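Local coordinates for chitinase (PDB 5GZT), which probably hydrolyses internal beta-1,4 linkages between N-acetylglucosamine units of chitin and chitodextrins, as an endo-acting chitinase, at residues Ala794-Lys799 with Val851-Trp856; Met965-Tyr970 with Ser1013-Gly1018. All coordinates share one frame; numbering follows the deposited sequence.

Both contacts lie in the second of two glycosyl hydrolase family 18 domains of the chain, a TIM barrel whose parallel strands close into a ring. Contact 1 joins the neighbouring strands 790-799 and 848-854, and contact 2, later in the chain, joins 964-967 and 1015-1020. In the order of the eight barrel strands these are the second and third and the sixth and seventh, so the two pairs lie opposite one another in the ring. The centres of contact 1 and contact 2 are about 18 Å apart. The nearest atoms of contact 1 and contact 2 are about 8 Å apart, without touching. Each pair thus sews a different sector of the barrel wall, and most of the residues they bring together are buried in the assembly.

Contact 1: Ala794-Lys799 with Val851-Trp856; sequences AFARIK and VSIGGW
Ala796 and Ile853 face each other as a parallel bridge, with Ala796 N bonded to Ser852 O (2.9 Å) and Gly854 N to Ala796 O (3.0 Å), while the strand axes diverge by 45°. On the side of the sheet holding Ala796 and Ile853, Ala796 CB meets Val851 CG2 at 3.8 Å, and the side chains of Ile798 and Ile853 cross at about a right angle. Beyond the bridge, Arg797 takes over from the backbone. Its chain bends at chi2 (-79°), which brings the guanidinium side-on to Gly854 O; Arg797 NE and NH2 both donate to Gly854 O at 2.9 Å, from the same face of the carbonyl. Two waters then tie NH1 and NH2 to Trp856 O. A leucine in its place would probably leave Gly854 O without either donor, Asp809 without its salt-bridge mate and Trp856 O without its water bridges. The Phe795 ring, which follows a cis peptide bond, lies between Ala794 CB over one face and Gly854 O and Gly855 CA over the other, the latter a CH-pi contact 3.9 Å from the centroid. A CB on Gly855 would run into Phe795 CZ. Ser852-Gly855 is the SxGG motif of family 18, and Ser852 OG bonds to Asp891 of the family's DxxDxDxE motif, which outruns strand 889-893. Asp809 and Trp812 hold Arg797 from outside, by a salt bridge and a cation-pi contact. Helix 868-884 covers Ala796, Ile798 and Ile853, and strands 765-771 and 889-893 continue the barrel beyond the pair.

Contact 2: Met965-Tyr970 with Ser1013-Gly1018; sequences MSVMTY and SKLVIG
Met965 and Leu1015, then Ser966 and Val1016, pair as parallel bridges: Met965 N bonds to Lys1014 O, Val1016 N to Met965 O, and Val967 N to Val1016 O (3.0 Å). On the side of Leu1015, its CD2 reaches Val967 CG2 at 3.9 Å, under helix 998-1007. Thr969 then makes the next bond across with its side chain. Thr969 CB stands 3.9 Å from Gly1018 O. From there Thr969 OG1, set between the backbone N and the carbonyl carbon (chi1 46°), passes Ile1017 CG1 at 3.7 Å and donates to Gly1018 O at 2.7 Å, on a lone pair in the carbonyl plane. Thr969 OG1 also lies 2.8 Å from Gly1018 N. Tyr970 brings its ring edge to Gly1018, with Tyr970 CD2 3.9 Å from Gly1018 O. A CB on Gly1018 would collide with Val967 O. Lys1099 NZ bonds to Gly1018 O as well, so a hydroxyl and the lysine NZ together satisfy this buried acceptor; the two donors share one oxygen, and the lysine's charge would probably weaken rather than strengthen that oxygen's hold on the threonine proton.

Contact 1: Ala794-Lys799 with Val851-Trp856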
loop_
_atom_site.group_PDB
_atom_site.type_symbol
_atom_site.label_atom_id
_atom_site.label_comp_id
_atom_site.label_asym_id
_atom_site.label_seq_id
_atom_site.Cartn_x
_atom_site.Cartn_y
_atom_site.Cartn_z
ATOM N N ALA B 794 -9.741 51.866 -5.356
ATOM C CA ALA B 794 -10.952 51.083 -5.446
ATOM C C ALA B 794 -12.177 52.010 -5.209
ATOM O O ALA B 794 -12.202 52.656 -4.190
ATOM C CB ALA B 794 -10.892 50.058 -4.339
ATOM N N PHE B 795 -13.111 52.208 -6.138
ATOM C CA PHE B 795 -13.067 51.662 -7.480
ATOM C C PHE B 795 -13.732 52.672 -8.395
ATOM O O PHE B 795 -14.440 53.564 -7.931
ATOM C CB PHE B 795 -13.830 50.397 -7.612
ATOM C CG PHE B 795 -13.317 49.211 -6.847
ATOM C CD1 PHE B 795 -12.345 48.407 -7.392
ATOM C CD2 PHE B 795 -13.996 48.753 -5.693
ATOM C CE1 PHE B 795 -11.892 47.262 -6.716
ATOM C CE2 PHE B 795 -13.576 47.606 -5.034
ATOM C CZ PHE B 795 -12.506 46.839 -5.543
ATOM N N ALA B 796 -13.478 52.529 -9.706
ATOM C CA ALA B 796 -14.359 53.040 -10.748
ATOM C C ALA B 796 -15.299 51.911 -11.174
ATOM O O ALA B 796 -15.043 50.751 -10.890
ATOM C CB ALA B 796 -13.567 53.551 -11.912
ATOM N N ARG B 797 -16.392 52.240 -11.796
ATOM C CA ARG B 797 -17.435 51.260 -12.147
ATOM C C ARG B 797 -17.821 51.463 -13.554
ATOM O O ARG B 797 -17.308 52.406 -14.213
ATOM C CB ARG B 797 -18.663 51.409 -11.225
ATOM C CG ARG B 797 -18.332 51.070 -9.759
ATOM C CD ARG B 797 -18.338 49.573 -9.688
ATOM N NE ARG B 797 -17.548 48.992 -8.635
ATOM C CZ ARG B 797 -17.994 48.492 -7.481
ATOM N NH1 ARG B 797 -19.241 48.665 -7.056
ATOM N NH2 ARG B 797 -17.147 47.863 -6.709
ATOM N N ILE B 798 -18.635 50.572 -14.061
ATOM C CA ILE B 798 -19.019 50.623 -15.439
ATOM C C ILE B 798 -20.541 50.865 -15.467
ATOM O O ILE B 798 -21.339 50.072 -14.911
ATOM C CB ILE B 798 -18.699 49.337 -16.126
ATOM C CG1 ILE B 798 -17.195 49.027 -16.095
ATOM C CG2 ILE B 798 -19.175 49.327 -17.600
ATOM C CD1 ILE B 798 -16.846 47.585 -16.588
ATOM N N LYS B 799 -20.935 51.945 -16.148
ATOM C CA LYS B 799 -22.368 52.252 -16.388
ATOM C C LYS B 799 -22.528 52.650 -17.854
ATOM O O LYS B 799 -21.820 53.578 -18.339
ATOM C CB LYS B 799 -22.878 53.319 -15.432
ATOM C CG LYS B 799 -24.378 53.558 -15.663
ATOM C CD LYS B 799 -24.856 54.809 -14.965
ATOM C CE LYS B 799 -26.309 55.104 -15.354
ATOM N NZ LYS B 799 -26.778 56.394 -14.812
ATOM N N VAL B 851 -6.093 53.277 -11.394
ATOM C CA VAL B 851 -7.520 53.141 -11.105
ATOM C C VAL B 851 -7.938 51.707 -11.279
ATOM O O VAL B 851 -7.657 51.121 -12.312
ATOM C CB VAL B 851 -8.377 54.127 -11.972
ATOM C CG1 VAL B 851 -8.200 53.944 -13.503
ATOM C CG2 VAL B 851 -9.834 53.942 -11.673
ATOM N N SER B 852 -8.567 51.121 -10.244
ATOM C CA SER B 852 -9.137 49.834 -10.348
ATOM C C SER B 852 -10.578 50.003 -10.784
ATOM O O SER B 852 -11.385 50.583 -10.040
ATOM C CB SER B 852 -9.109 49.078 -9.023
ATOM O OG SER B 852 -7.763 48.833 -8.660
ATOM N N ILE B 853 -10.907 49.377 -11.899
ATOM C CA ILE B 853 -12.246 49.311 -12.405
ATOM C C ILE B 853 -12.810 47.993 -12.101
ATOM O O ILE B 853 -12.278 46.965 -12.526
ATOM C CB ILE B 853 -12.243 49.493 -13.963
ATOM C CG1 ILE B 853 -11.505 50.799 -14.323
ATOM C CG2 ILE B 853 -13.665 49.594 -14.504
ATOM C CD1 ILE B 853 -11.347 51.105 -15.822
ATOM N N GLY B 854 -13.919 48.003 -11.375
ATOM C CA GLY B 854 -14.685 46.831 -11.049
ATOM C C GLY B 854 -14.793 46.584 -9.590
ATOM O O GLY B 854 -15.119 47.507 -8.813
ATOM N N GLY B 855 -14.427 45.348 -9.205
ATOM C CA GLY B 855 -14.536 44.902 -7.820
ATOM C C GLY B 855 -15.775 44.077 -7.637
ATOM O O GLY B 855 -16.490 43.711 -8.611
ATOM N N TRP B 856 -16.056 43.791 -6.381
ATOM C CA TRP B 856 -17.090 42.812 -5.973
ATOM C C TRP B 856 -18.457 43.332 -6.406
ATOM O O TRP B 856 -18.769 44.483 -6.189
ATOM C CB TRP B 856 -17.089 42.630 -4.443
ATOM C CG TRP B 856 -18.221 41.730 -4.034
ATOM C CD1 TRP B 856 -19.453 42.124 -3.498
ATOM C CD2 TRP B 856 -18.325 40.338 -4.280
ATOM N NE1 TRP B 856 -20.266 41.047 -3.399
ATOM C CE2 TRP B 856 -19.611 39.934 -3.845
ATOM C CE3 TRP B 856 -17.452 39.380 -4.806
ATOM C CZ2 TRP B 856 -20.041 38.593 -3.883
ATOM C CZ3 TRP B 856 -17.846 38.074 -4.873
ATOM C CH2 TRP B 856 -19.154 37.663 -4.397
HETATM O O HOH W 1 -20.243 46.594 -5.695
HETATM O O HOH W 2 -17.306 46.279 -4.314
#

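Contact 2: Met965-Tyr970 with Ser1013-Gly1018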
loop_
_atom_site.group_PDB
_atom_site.type_symbol
_atom_site.label_atom_id
_atom_site.label_comp_id
_atom_site.label_asym_id
_atom_site.label_seq_id
_atom_site.Cartn_x
_atom_site.Cartn_y
_atom_site.Cartn_z
ATOM N N MET B 965 -0.342 40.453 -12.290
ATOM C CA MET B 965 -1.652 40.023 -11.758
ATOM C C MET B 965 -1.554 40.134 -10.255
ATOM O O MET B 965 -0.626 39.540 -9.701
ATOM C CB MET B 965 -1.919 38.556 -12.126
ATOM C CG MET B 965 -1.849 38.328 -13.617
ATOM S SD MET B 965 -2.126 36.580 -13.875
ATOM C CE MET B 965 -1.918 36.539 -15.640
ATOM N N SER B 966 -2.457 40.862 -9.600
ATOM C CA SER B 966 -2.505 40.955 -8.148
ATOM C C SER B 966 -3.363 39.798 -7.696
ATOM O O SER B 966 -4.605 39.833 -7.897
ATOM C CB SER B 966 -3.074 42.309 -7.704
ATOM O OG SER B 966 -2.180 43.380 -8.007
ATOM N N VAL B 967 -2.731 38.677 -7.249
ATOM C CA VAL B 967 -3.478 37.487 -7.004
ATOM C C VAL B 967 -4.009 37.570 -5.553
ATOM O O VAL B 967 -3.258 37.829 -4.564
ATOM C CB VAL B 967 -2.640 36.191 -7.161
ATOM C CG1 VAL B 967 -3.513 34.915 -7.062
ATOM C CG2 VAL B 967 -1.917 36.226 -8.476
ATOM N N MET B 968 -5.321 37.337 -5.444
ATOM C CA MET B 968 -6.054 37.438 -4.182
ATOM C C MET B 968 -5.850 36.119 -3.397
ATOM O O MET B 968 -6.733 35.263 -3.347
ATOM C CB MET B 968 -7.558 37.770 -4.488
ATOM C CG MET B 968 -7.669 39.223 -5.025
ATOM S SD MET B 968 -9.412 39.680 -5.352
ATOM C CE MET B 968 -9.854 38.731 -6.769
ATOM N N THR B 969 -4.667 36.006 -2.793
ATOM C CA THR B 969 -4.222 34.804 -2.071
ATOM C C THR B 969 -4.778 34.961 -0.631
ATOM O O THR B 969 -4.038 35.210 0.370
ATOM C CB THR B 969 -2.676 34.729 -2.127
ATOM O OG1 THR B 969 -2.143 36.015 -1.810
ATOM C CG2 THR B 969 -2.212 34.263 -3.516
ATOM N N TYR B 970 -6.111 34.930 -0.570
ATOM C CA TYR B 970 -6.883 35.137 0.667
ATOM C C TYR B 970 -8.342 34.774 0.429
ATOM O O TYR B 970 -8.664 34.305 -0.655
ATOM C CB TYR B 970 -6.618 36.486 1.296
ATOM C CG TYR B 970 -6.805 37.686 0.389
ATOM C CD1 TYR B 970 -8.078 38.039 -0.107
ATOM C CD2 TYR B 970 -5.750 38.499 0.084
ATOM C CE1 TYR B 970 -8.254 39.188 -0.902
ATOM C CE2 TYR B 970 -5.910 39.608 -0.737
ATOM C CZ TYR B 970 -7.138 39.937 -1.221
ATOM O OH TYR B 970 -7.190 41.027 -1.969
ATOM N N SER B 1013 7.491 36.773 -12.501
ATOM C CA SER B 1013 7.621 38.200 -12.438
ATOM C C SER B 1013 6.319 38.974 -12.869
ATOM O O SER B 1013 6.296 40.179 -12.884
ATOM C CB SER B 1013 8.864 38.680 -13.173
ATOM O OG SER B 1013 8.804 38.400 -14.566
ATOM N N LYS B 1014 5.268 38.250 -13.201
ATOM C CA LYS B 1014 3.950 38.871 -13.445
ATOM C C LYS B 1014 2.955 38.497 -12.391
ATOM O O LYS B 1014 1.772 38.691 -12.560
ATOM C CB LYS B 1014 3.525 38.537 -14.893
ATOM C CG LYS B 1014 4.371 39.459 -15.731
ATOM C CD LYS B 1014 3.940 39.639 -17.073
ATOM C CE LYS B 1014 4.795 40.706 -17.747
ATOM N NZ LYS B 1014 4.195 40.727 -19.096
ATOM N N LEU B 1015 3.476 38.016 -11.269
ATOM C CA LEU B 1015 2.643 37.639 -10.148
ATOM C C LEU B 1015 2.912 38.491 -8.915
ATOM O O LEU B 1015 4.036 38.784 -8.591
ATOM C CB LEU B 1015 2.826 36.157 -9.771
ATOM C CG LEU B 1015 2.369 35.157 -10.854
ATOM C CD1 LEU B 1015 2.777 33.706 -10.485
ATOM C CD2 LEU B 1015 0.891 35.257 -11.054
ATOM N N VAL B 1016 1.848 38.838 -8.231
ATOM C CA VAL B 1016 1.931 39.619 -7.042
ATOM C C VAL B 1016 1.176 38.851 -5.957
ATOM O O VAL B 1016 0.004 38.502 -6.153
ATOM C CB VAL B 1016 1.349 41.047 -7.233
ATOM C CG1 VAL B 1016 1.398 41.815 -5.903
ATOM C CG2 VAL B 1016 2.197 41.799 -8.240
ATOM N N ILE B 1017 1.840 38.641 -4.806
ATOM C CA ILE B 1017 1.216 37.872 -3.708
ATOM C C ILE B 1017 0.388 38.824 -2.847
ATOM O O ILE B 1017 0.744 39.970 -2.656
ATOM C CB ILE B 1017 2.265 37.138 -2.845
ATOM C CG1 ILE B 1017 1.587 36.225 -1.831
ATOM C CG2 ILE B 1017 3.171 38.169 -2.171
ATOM C CD1 ILE B 1017 2.552 35.269 -1.037
ATOM N N GLY B 1018 -0.762 38.327 -2.382
ATOM C CA GLY B 1018 -1.772 39.148 -1.749
ATOM C C GLY B 1018 -1.838 38.890 -0.218
ATOM O O GLY B 1018 -1.895 37.723 0.238
#